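PDB 5BKE: alpha-ketoglutarate-dependent 2,4-dichlorophenoxyacetate dioxygenase from Bradyrhizobium diazoefficiens, which probably catalyses 2-oxoglutarate-dependent oxidation of aryloxyalkanoate herbicides such as 2,4-dichlorophenoxyacetate at a non-haem metal centre. Local coordinates for residues I50-Q55 / S83-V88; D78-S83 / D276-T281; L198-P203 / R207-L212. All coordinates share one frame; numbering follows the deposited sequence.

Contact 1. Residues I50-Q55 / S83-V88; sequences ITDEQQ and SGLNDV. With OGA (N-oxalylglycine), chain O.
The capped start of helix 52-59 meets the loop entering strand 86-87, an edge strand of the large sheet in this cupin-type dioxygenase fold, through Asp52 and Gln55 on one side and Ser83 and Leu85 on the other. Thr51 and Gln54 form a capping box: Gln54 N donates to Thr51 OG1 (3.1 Å), and Thr51 N donates back to Gln54 OE1. Asp52, in the first turn, suits the helix start, where its negative charge probably interacts favourably with the helix dipole. Ser83 OG donates to Asp52 OD2 over 2.8 Å, arriving on the anti side and 27° out of the carboxylate plane; Asp52 OD1 serves Arg133 and Arg278. Leucine suits position 85 because its two methyls pack against the helix start: Leu85 CD1 lies 3.4 Å from Gln55 OE1. Leu85 CD2 lies 3.8 Å from the backbone atom Asp52 O. Gln55 sends CG anti to its own N (chi1 -175°) and runs extended, so its buried amide spans Arg133, which donates to OE1, and the carbonyl of Arg278, which accepts from NE2. Beyond the strand, Val88 borders the N-oxalylglycine pocket, its methyl CG2 3.5 Å from OGA O2.

Contact 2. Residues D78-S83 / D276-T281; sequences DYRLQS and DMRRAT. With OGA (N-oxalylglycine), chain O.
A salt-bridge network of Arg80, Asp276 and Arg278 ties the loop 78-83 to strand 276-281. Arg278 grips the carboxylate side-on, NE giving Asp276 OD1 a nearly straight bond (3.0 Å, 173°) and NH2 meeting the syn lone pair of Asp276 OD2 at 2.8 Å. Arg80 comes across, its guanidinium turned 80° from the carboxylate: NH2 donates to Asp276 OD1 (2.9 Å) from above the carboxylate plane, on the face opposite Arg278 NE, and NH1 adds a weak bond to OD2. The two guanidinium groups thus share one buried acid, and each has a second one, Asp87 for Arg80 and Asp52 for Arg278. With an alanine in place of Asp276, both arginines would probably lose their common counter-charge, and the end of Arg80 would be freer to turn.

Strand 276-281 belongs to the large sheet of the cupin-type fold, between strands 127-132 and 86-87; Asp276 and Arg278 meet the loop 78-83, while Arg279 points away from it, to the ligand pocket. On the loop side the apolar contact is made by Leu81, whose CD2 lies 3.6 Å above the Arg278 guanidinium, toward its rim; a flat, delocalised cation tolerates a methyl over its face.

Hydrogen bonds occupy the pocket side. Arg279, bent at chi3 (91°), lays NE and NH2 against Thr281 OG1, which fixes the guanidinium so that NH1 donates to OGA O1 over 2.8 Å.

Contact 3. Residues L198-P203 / R207-L212; sequences LVRTHP and RKSLYL
This is a beta hairpin, strand 194-201 turning back as strand 208-210 at the edge of a four-stranded antiparallel sheet, with Arg200 and Tyr211 meeting across it. Its ladder centres on the hydrogen-bonded pair Arg200 and Ser209: Arg200 N donates to Ser209 O (3.0 Å), and Ser209 N returns a bond to Arg200 O. His202 N to Arg207 O and Tyr211 N to Leu198 O (2.7 Å) extend it at the two ends. Val199 with Leu210 and Thr201 with Lys208 are non-hydrogen-bonded pairs on the other face, where the aliphatic stem of Lys208 passes Val199 and Thr201 before its amine reaches Glu163.

On the face of Arg200 and Ser209, the arginine bends at chi3 (-62°) and lays NH1 over the centre of the Tyr211 ring, 3.1 Å above its plane. The guanidinium is tilted 38° from the ring, with CZ 4.1 Å from the centroid, a cation-pi contact, while CD adds an off-centre CH-pi contact. The small Ser209 lets the arginine's CG pass close by its OG (3.4 Å). Tyr211 is the centre of an inverse gamma turn, past which Leu212 CD2 packs on Leu198 CD1 (3.7 Å), both leucines also touching helix 224-238.

A guanidinium over an electron-rich ring gains electrostatic attraction as well as packing, so the aromatic face is likely to help stabilise the positive charge of Arg200.

Contacts 1 and 2 are neighbours, their centres 6 Å apart, and they share Ser83. Their strands 86-87 and 276-281 pair within the large sheet, where Asn86 N lies 2.8 Å from Arg279 O, a probable hydrogen bond. Both border N-oxalylglycine, an analogue of the 2-oxoglutarate cosubstrate, contact 1 through Val88 and contact 2 through Arg279. Contact 3 stands on the opposite side of the chain's centre, with its centre about 29 Å from each of the others, and is nested in the chain between the two segments of contact 2. It is nevertheless not far from the metal site, the side chain of Tyr211 being about 8 Å from that of manganese ligand Asp117 and about 11 Å from the manganese ion.

Contact 1. Residues I50-Q55 / S83-V88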
loop_
_atom_site.group_PDB
_atom_site.type_symbol
_atom_site.label_atom_id
_atom_site.label_comp_id
_atom_site.label_asym_id
_atom_site.label_seq_id
_atom_site.Cartn_x
_atom_site.Cartn_y
_atom_site.Cartn_z
ATOM N N ILE C 50 -52.977 6.828 3.989
ATOM C CA ILE C 50 -53.416 5.751 3.099
ATOM C C ILE C 50 -54.514 4.893 3.749
ATOM O O ILE C 50 -54.608 4.826 4.979
ATOM C CB ILE C 50 -52.214 4.880 2.650
ATOM C CG1 ILE C 50 -51.433 4.363 3.881
ATOM C CG2 ILE C 50 -51.335 5.660 1.662
ATOM C CD1 ILE C 50 -50.279 3.437 3.571
ATOM N N THR C 51 -55.347 4.276 2.914
ATOM C CA THR C 51 -56.305 3.251 3.355
ATOM C C THR C 51 -55.598 1.892 3.447
ATOM O O THR C 51 -54.506 1.719 2.910
ATOM C CB THR C 51 -57.498 3.125 2.385
ATOM O OG1 THR C 51 -57.024 2.701 1.105
ATOM C CG2 THR C 51 -58.251 4.454 2.235
ATOM N N ASP C 52 -56.224 0.936 4.123
ATOM C CA ASP C 52 -55.726 -0.437 4.191
ATOM C C ASP C 52 -55.502 -1.032 2.806
ATOM O O ASP C 52 -54.463 -1.636 2.549
ATOM C CB ASP C 52 -56.699 -1.319 4.980
ATOM C CG ASP C 52 -56.638 -1.075 6.477
ATOM O OD1 ASP C 52 -55.997 -0.087 6.923
ATOM O OD2 ASP C 52 -57.233 -1.878 7.220
ATOM N N GLU C 53 -56.461 -0.824 1.913
ATOM C CA GLU C 53 -56.356 -1.284 0.532
ATOM C C GLU C 53 -55.213 -0.622 -0.252
ATOM O O GLU C 53 -54.492 -1.311 -0.989
ATOM C CB GLU C 53 -57.693 -1.129 -0.197
ATOM C CG GLU C 53 -58.756 -2.110 0.301
ATOM C CD GLU C 53 -60.093 -2.021 -0.433
ATOM O OE1 GLU C 53 -60.440 -0.944 -0.977
ATOM O OE2 GLU C 53 -60.813 -3.048 -0.457
ATOM N N GLN C 54 -55.047 0.693 -0.093
ATOM C CA GLN C 54 -53.972 1.418 -0.784
ATOM C C GLN C 54 -52.595 0.925 -0.306
ATOM O O GLN C 54 -51.680 0.757 -1.118
ATOM C CB GLN C 54 -54.118 2.936 -0.617
ATOM C CG GLN C 54 -55.206 3.570 -1.478
ATOM C CD GLN C 54 -55.660 4.940 -0.965
ATOM O OE1 GLN C 54 -55.313 5.356 0.145
ATOM N NE2 GLN C 54 -56.447 5.639 -1.770
ATOM N N GLN C 55 -52.487 0.665 0.996
ATOM C CA GLN C 55 -51.273 0.142 1.622
ATOM C C GLN C 55 -50.886 -1.232 1.081
ATOM O O GLN C 55 -49.709 -1.472 0.781
ATOM C CB GLN C 55 -51.444 0.088 3.146
ATOM C CG GLN C 55 -50.207 -0.327 3.937
ATOM C CD GLN C 55 -50.438 -0.313 5.436
ATOM O OE1 GLN C 55 -51.326 0.385 5.931
ATOM N NE2 GLN C 55 -49.632 -1.077 6.173
ATOM N N SER C 83 -59.721 -5.868 6.187
ATOM C CA SER C 83 -58.838 -6.024 5.023
ATOM C C SER C 83 -57.789 -7.144 5.169
ATOM O O SER C 83 -57.876 -7.972 6.077
ATOM C CB SER C 83 -58.129 -4.696 4.784
ATOM O OG SER C 83 -57.310 -4.389 5.903
ATOM N N GLY C 84 -56.799 -7.150 4.274
ATOM C CA GLY C 84 -55.645 -8.059 4.360
ATOM C C GLY C 84 -54.639 -7.831 5.492
ATOM O O GLY C 84 -53.966 -8.772 5.927
ATOM N N LEU C 85 -54.562 -6.592 5.983
ATOM C CA LEU C 85 -53.521 -6.158 6.930
ATOM C C LEU C 85 -53.490 -6.865 8.283
ATOM O O LEU C 85 -54.534 -7.219 8.845
ATOM C CB LEU C 85 -53.584 -4.640 7.151
ATOM C CG LEU C 85 -53.588 -3.679 5.953
ATOM C CD1 LEU C 85 -53.336 -2.278 6.466
ATOM C CD2 LEU C 85 -52.571 -4.023 4.880
ATOM N N ASN C 86 -52.275 -7.065 8.792
ATOM C CA ASN C 86 -52.065 -7.549 10.155
ATOM C C ASN C 86 -52.282 -6.398 11.126
ATOM O O ASN C 86 -51.758 -5.285 10.944
ATOM C CB ASN C 86 -50.659 -8.133 10.345
ATOM C CG ASN C 86 -50.231 -8.995 9.182
ATOM O OD1 ASN C 86 -49.457 -8.555 8.324
ATOM N ND2 ASN C 86 -50.767 -10.215 9.117
ATOM N N ASP C 87 -53.077 -6.683 12.146
ATOM C CA ASP C 87 -53.378 -5.732 13.176
ATOM C C ASP C 87 -52.277 -5.866 14.217
ATOM O O ASP C 87 -52.203 -6.867 14.937
ATOM C CB ASP C 87 -54.768 -6.021 13.749
ATOM C CG ASP C 87 -55.250 -4.955 14.714
ATOM O OD1 ASP C 87 -54.483 -4.034 15.077
ATOM O OD2 ASP C 87 -56.418 -5.052 15.125
ATOM N N VAL C 88 -51.395 -4.866 14.253
ATOM C CA VAL C 88 -50.325 -4.801 15.263
ATOM C C VAL C 88 -50.553 -3.626 16.244
ATOM O O VAL C 88 -49.613 -3.123 16.868
ATOM C CB VAL C 88 -48.904 -4.798 14.628
ATOM C CG1 VAL C 88 -48.624 -6.117 13.913
ATOM C CG2 VAL C 88 -48.722 -3.635 13.671
HETATM C C1 OGA O . -44.539 -5.403 13.343
HETATM C C2 OGA O . -43.936 -4.884 14.551
HETATM C C4 OGA O . -43.790 -2.977 16.097
HETATM C C5 OGA O . -44.604 -1.727 16.290
HETATM O O1 OGA O . -44.000 -6.406 12.815
HETATM O O2 OGA O . -45.532 -4.809 12.866
HETATM O "O2'" OGA O . -43.219 -5.633 15.209
HETATM O O3 OGA O . -45.841 -1.869 16.427
HETATM N N1 OGA O . -44.170 -3.613 14.845
HETATM O O4 OGA O . -44.019 -0.619 16.289
#

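Contact 2. Residues D78-S83 / D276-T281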
loop_
_atom_site.group_PDB
_atom_site.type_symbol
_atom_site.label_atom_id
_atom_site.label_comp_id
_atom_site.label_asym_id
_atom_site.label_seq_id
_atom_site.Cartn_x
_atom_site.Cartn_y
_atom_site.Cartn_z
ATOM N N ASP C 78 -63.053 -13.810 15.015
ATOM C CA ASP C 78 -62.832 -12.545 14.316
ATOM C C ASP C 78 -62.128 -11.499 15.187
ATOM O O ASP C 78 -62.035 -11.641 16.416
ATOM C CB ASP C 78 -64.142 -12.000 13.716
ATOM C CG ASP C 78 -65.164 -11.625 14.773
ATOM O OD1 ASP C 78 -65.075 -10.505 15.323
ATOM O OD2 ASP C 78 -66.070 -12.446 15.038
ATOM N N TYR C 79 -61.652 -10.450 14.518
ATOM C CA TYR C 79 -60.902 -9.356 15.128
ATOM C C TYR C 79 -61.240 -8.017 14.453
ATOM O O TYR C 79 -62.258 -7.907 13.757
ATOM C CB TYR C 79 -59.392 -9.649 15.093
ATOM C CG TYR C 79 -58.887 -10.218 13.781
ATOM C CD1 TYR C 79 -58.447 -9.372 12.754
ATOM C CD2 TYR C 79 -58.840 -11.605 13.568
ATOM C CE1 TYR C 79 -57.981 -9.891 11.552
ATOM C CE2 TYR C 79 -58.380 -12.133 12.370
ATOM C CZ TYR C 79 -57.950 -11.275 11.368
ATOM O OH TYR C 79 -57.489 -11.797 10.183
ATOM N N ARG C 80 -60.375 -7.020 14.648
ATOM C CA ARG C 80 -60.688 -5.615 14.368
ATOM C C ARG C 80 -60.758 -5.226 12.885
ATOM O O ARG C 80 -61.691 -4.530 12.484
ATOM C CB ARG C 80 -59.711 -4.710 15.129
ATOM C CG ARG C 80 -60.060 -3.225 15.159
ATOM C CD ARG C 80 -59.069 -2.444 16.009
ATOM N NE ARG C 80 -57.701 -2.494 15.480
ATOM C CZ ARG C 80 -57.147 -1.573 14.690
ATOM N NH1 ARG C 80 -57.829 -0.493 14.310
ATOM N NH2 ARG C 80 -55.897 -1.736 14.272
ATOM N N LEU C 81 -59.784 -5.666 12.085
ATOM C CA LEU C 81 -59.648 -5.199 10.693
ATOM C C LEU C 81 -60.326 -6.117 9.670
ATOM O O LEU C 81 -60.263 -7.343 9.788
ATOM C CB LEU C 81 -58.170 -4.974 10.318
ATOM C CG LEU C 81 -57.235 -4.070 11.146
ATOM C CD1 LEU C 81 -55.814 -4.147 10.596
ATOM C CD2 LEU C 81 -57.701 -2.619 11.221
ATOM N N GLN C 82 -60.951 -5.498 8.667
ATOM C CA GLN C 82 -61.690 -6.189 7.597
ATOM C C GLN C 82 -60.797 -6.622 6.419
ATOM O O GLN C 82 -61.088 -7.617 5.746
ATOM C CB GLN C 82 -62.824 -5.293 7.062
ATOM C CG GLN C 82 -63.634 -4.545 8.119
ATOM C CD GLN C 82 -64.697 -5.404 8.779
ATOM O OE1 GLN C 82 -65.779 -5.613 8.225
ATOM N NE2 GLN C 82 -64.402 -5.895 9.978
ATOM N N SER C 83 -59.721 -5.868 6.187
ATOM C CA SER C 83 -58.838 -6.024 5.023
ATOM C C SER C 83 -57.789 -7.144 5.169
ATOM O O SER C 83 -57.876 -7.972 6.077
ATOM C CB SER C 83 -58.129 -4.696 4.784
ATOM O OG SER C 83 -57.310 -4.389 5.903
ATOM N N ASP C 276 -52.869 2.756 16.988
ATOM C CA ASP C 276 -53.388 2.079 15.805
ATOM C C ASP C 276 -52.304 1.976 14.725
ATOM O O ASP C 276 -52.062 2.922 13.955
ATOM C CB ASP C 276 -54.667 2.756 15.291
ATOM C CG ASP C 276 -55.404 1.926 14.243
ATOM O OD1 ASP C 276 -54.878 0.888 13.780
ATOM O OD2 ASP C 276 -56.528 2.324 13.865
ATOM N N MET C 277 -51.658 0.808 14.706
ATOM C CA MET C 277 -50.569 0.494 13.784
ATOM C C MET C 277 -50.978 -0.733 12.969
ATOM O O MET C 277 -51.401 -1.754 13.535
ATOM C CB MET C 277 -49.257 0.220 14.546
ATOM C CG MET C 277 -48.842 1.279 15.564
ATOM S SD MET C 277 -48.465 2.905 14.856
ATOM C CE MET C 277 -46.882 2.574 14.077
ATOM N N ARG C 278 -50.860 -0.617 11.648
ATOM C CA ARG C 278 -51.332 -1.640 10.706
ATOM C C ARG C 278 -50.227 -2.023 9.715
ATOM O O ARG C 278 -49.566 -1.153 9.149
ATOM C CB ARG C 278 -52.572 -1.144 9.960
ATOM C CG ARG C 278 -53.639 -0.540 10.862
ATOM C CD ARG C 278 -54.898 -0.180 10.104
ATOM N NE ARG C 278 -55.849 0.484 10.984
ATOM C CZ ARG C 278 -57.037 0.965 10.619
ATOM N NH1 ARG C 278 -57.469 0.875 9.362
ATOM N NH2 ARG C 278 -57.803 1.553 11.532
ATOM N N ARG C 279 -50.051 -3.327 9.517
ATOM C CA ARG C 279 -48.942 -3.898 8.737
ATOM C C ARG C 279 -49.425 -4.658 7.492
ATOM O O ARG C 279 -50.373 -5.429 7.569
ATOM C CB ARG C 279 -48.097 -4.833 9.629
ATOM C CG ARG C 279 -46.756 -5.261 9.037
ATOM C CD ARG C 279 -45.995 -6.204 9.959
ATOM N NE ARG C 279 -46.303 -7.603 9.679
ATOM C CZ ARG C 279 -46.023 -8.641 10.473
ATOM N NH1 ARG C 279 -45.421 -8.480 11.647
ATOM N NH2 ARG C 279 -46.356 -9.866 10.083
ATOM N N ALA C 280 -48.783 -4.421 6.353
ATOM C CA ALA C 280 -48.886 -5.336 5.212
ATOM C C ALA C 280 -47.620 -6.189 5.172
ATOM O O ALA C 280 -46.509 -5.685 5.423
ATOM C CB ALA C 280 -49.072 -4.579 3.909
ATOM N N THR C 281 -47.789 -7.474 4.877
ATOM C CA THR C 281 -46.659 -8.411 4.826
ATOM C C THR C 281 -46.562 -9.105 3.470
ATOM O O THR C 281 -47.540 -9.684 2.983
ATOM C CB THR C 281 -46.706 -9.438 5.972
ATOM O OG1 THR C 281 -47.054 -8.767 7.186
ATOM C CG2 THR C 281 -45.344 -10.086 6.166
HETATM C C1 OGA O . -44.539 -5.403 13.343
HETATM C C2 OGA O . -43.936 -4.884 14.551
HETATM C C4 OGA O . -43.790 -2.977 16.097
HETATM C C5 OGA O . -44.604 -1.727 16.290
HETATM O O1 OGA O . -44.000 -6.406 12.815
HETATM O O2 OGA O . -45.532 -4.809 12.866
HETATM O "O2'" OGA O . -43.219 -5.633 15.209
HETATM O O3 OGA O . -45.841 -1.869 16.427
HETATM N N1 OGA O . -44.170 -3.613 14.845
HETATM O O4 OGA O . -44.019 -0.619 16.289
#

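Contact 3. Residues L198-P203 / R207-L212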
loop_
_atom_site.group_PDB
_atom_site.type_symbol
_atom_site.label_atom_id
_atom_site.label_comp_id
_atom_site.label_asym_id
_atom_site.label_seq_id
_atom_site.Cartn_x
_atom_site.Cartn_y
_atom_site.Cartn_z
ATOM N N LEU C 198 -28.524 -19.566 10.900
ATOM C CA LEU C 198 -28.072 -18.431 11.696
ATOM C C LEU C 198 -27.435 -17.370 10.807
ATOM O O LEU C 198 -27.529 -16.175 11.087
ATOM C CB LEU C 198 -27.091 -18.890 12.784
ATOM C CG LEU C 198 -26.538 -17.892 13.816
ATOM C CD1 LEU C 198 -27.637 -17.138 14.559
ATOM C CD2 LEU C 198 -25.609 -18.588 14.813
ATOM N N VAL C 199 -26.787 -17.815 9.734
ATOM C CA VAL C 199 -26.136 -16.915 8.782
ATOM C C VAL C 199 -26.814 -17.056 7.425
ATOM O O VAL C 199 -26.864 -18.159 6.849
ATOM C CB VAL C 199 -24.618 -17.186 8.673
ATOM C CG1 VAL C 199 -23.966 -16.233 7.669
ATOM C CG2 VAL C 199 -23.953 -17.058 10.037
ATOM N N ARG C 200 -27.345 -15.943 6.924
ATOM C CA ARG C 200 -28.072 -15.962 5.651
ATOM C C ARG C 200 -27.422 -15.071 4.599
ATOM O O ARG C 200 -26.655 -14.160 4.938
ATOM C CB ARG C 200 -29.566 -15.667 5.854
ATOM C CG ARG C 200 -29.922 -14.239 6.241
ATOM C CD ARG C 200 -31.374 -14.128 6.705
ATOM N NE ARG C 200 -32.364 -14.477 5.675
ATOM C CZ ARG C 200 -33.689 -14.422 5.851
ATOM N NH1 ARG C 200 -34.192 -14.018 7.012
ATOM N NH2 ARG C 200 -34.516 -14.754 4.863
ATOM N N THR C 201 -27.701 -15.362 3.329
ATOM C CA THR C 201 -27.138 -14.601 2.209
ATOM C C THR C 201 -28.259 -13.977 1.387
ATOM O O THR C 201 -29.151 -14.682 0.921
ATOM C CB THR C 201 -26.206 -15.489 1.342
ATOM O OG1 THR C 201 -25.077 -15.897 2.125
ATOM C CG2 THR C 201 -25.689 -14.739 0.115
ATOM N N HIS C 202 -28.203 -12.656 1.216
ATOM C CA HIS C 202 -29.228 -11.925 0.469
ATOM C C HIS C 202 -29.208 -12.314 -1.015
ATOM O O HIS C 202 -28.127 -12.400 -1.611
ATOM C CB HIS C 202 -29.050 -10.418 0.628
ATOM C CG HIS C 202 -30.247 -9.630 0.194
ATOM N ND1 HIS C 202 -30.444 -9.238 -1.113
ATOM C CD2 HIS C 202 -31.330 -9.199 0.884
ATOM C CE1 HIS C 202 -31.587 -8.582 -1.206
ATOM N NE2 HIS C 202 -32.145 -8.547 -0.009
ATOM N N PRO C 203 -30.396 -12.557 -1.613
ATOM C CA PRO C 203 -30.433 -13.040 -3.004
ATOM C C PRO C 203 -29.972 -12.048 -4.086
ATOM O O PRO C 203 -29.606 -12.479 -5.180
ATOM C CB PRO C 203 -31.908 -13.416 -3.206
ATOM C CG PRO C 203 -32.645 -12.598 -2.198
ATOM C CD PRO C 203 -31.742 -12.558 -1.005
ATOM N N ARG C 207 -24.814 -9.993 0.337
ATOM C CA ARG C 207 -24.327 -9.661 1.684
ATOM C C ARG C 207 -24.777 -10.750 2.654
ATOM O O ARG C 207 -25.924 -11.209 2.589
ATOM C CB ARG C 207 -24.858 -8.307 2.163
ATOM C CG ARG C 207 -24.337 -7.081 1.413
ATOM C CD ARG C 207 -22.947 -6.645 1.856
ATOM N NE ARG C 207 -22.855 -6.238 3.263
ATOM C CZ ARG C 207 -23.212 -5.050 3.747
ATOM N NH1 ARG C 207 -23.715 -4.114 2.950
ATOM N NH2 ARG C 207 -23.068 -4.794 5.041
ATOM N N LYS C 208 -23.852 -11.183 3.507
ATOM C CA LYS C 208 -24.146 -12.092 4.601
ATOM C C LYS C 208 -24.704 -11.306 5.786
ATOM O O LYS C 208 -24.351 -10.146 5.996
ATOM C CB LYS C 208 -22.889 -12.845 5.028
ATOM C CG LYS C 208 -22.452 -13.947 4.087
ATOM C CD LYS C 208 -21.419 -14.829 4.767
ATOM C CE LYS C 208 -21.301 -16.162 4.055
ATOM N NZ LYS C 208 -20.115 -16.931 4.521
ATOM N N SER C 209 -25.585 -11.940 6.556
ATOM C CA SER C 209 -26.194 -11.292 7.715
ATOM C C SER C 209 -26.596 -12.298 8.779
ATOM O O SER C 209 -26.867 -13.478 8.489
ATOM C CB SER C 209 -27.388 -10.416 7.304
ATOM O OG SER C 209 -28.389 -11.191 6.669
ATOM N N LEU C 210 -26.602 -11.817 10.018
ATOM C CA LEU C 210 -27.027 -12.594 11.171
ATOM C C LEU C 210 -28.547 -12.711 11.166
ATOM O O LEU C 210 -29.252 -11.708 11.148
ATOM C CB LEU C 210 -26.539 -11.927 12.465
ATOM C CG LEU C 210 -25.028 -11.948 12.760
ATOM C CD1 LEU C 210 -24.648 -11.001 13.902
ATOM C CD2 LEU C 210 -24.575 -13.364 13.082
ATOM N N TYR C 211 -29.047 -13.941 11.166
ATOM C CA TYR C 211 -30.485 -14.169 11.187
ATOM C C TYR C 211 -30.898 -14.356 12.629
ATOM O O TYR C 211 -31.071 -15.478 13.122
ATOM C CB TYR C 211 -30.897 -15.356 10.305
ATOM C CG TYR C 211 -32.398 -15.455 10.040
ATOM C CD1 TYR C 211 -33.305 -14.501 10.550
ATOM C CD2 TYR C 211 -32.909 -16.495 9.263
ATOM C CE1 TYR C 211 -34.664 -14.595 10.304
ATOM C CE2 TYR C 211 -34.267 -16.595 9.005
ATOM C CZ TYR C 211 -35.140 -15.644 9.521
ATOM O OH TYR C 211 -36.482 -15.746 9.236
ATOM N N LEU C 212 -31.031 -13.222 13.300
ATOM C CA LEU C 212 -31.365 -13.203 14.706
ATOM C C LEU C 212 -32.842 -12.880 14.879
ATOM O O LEU C 212 -33.453 -12.239 14.011
ATOM C CB LEU C 212 -30.474 -12.202 15.444
ATOM C CG LEU C 212 -28.965 -12.436 15.361
ATOM C CD1 LEU C 212 -28.232 -11.330 16.109
ATOM C CD2 LEU C 212 -28.565 -13.807 15.902
#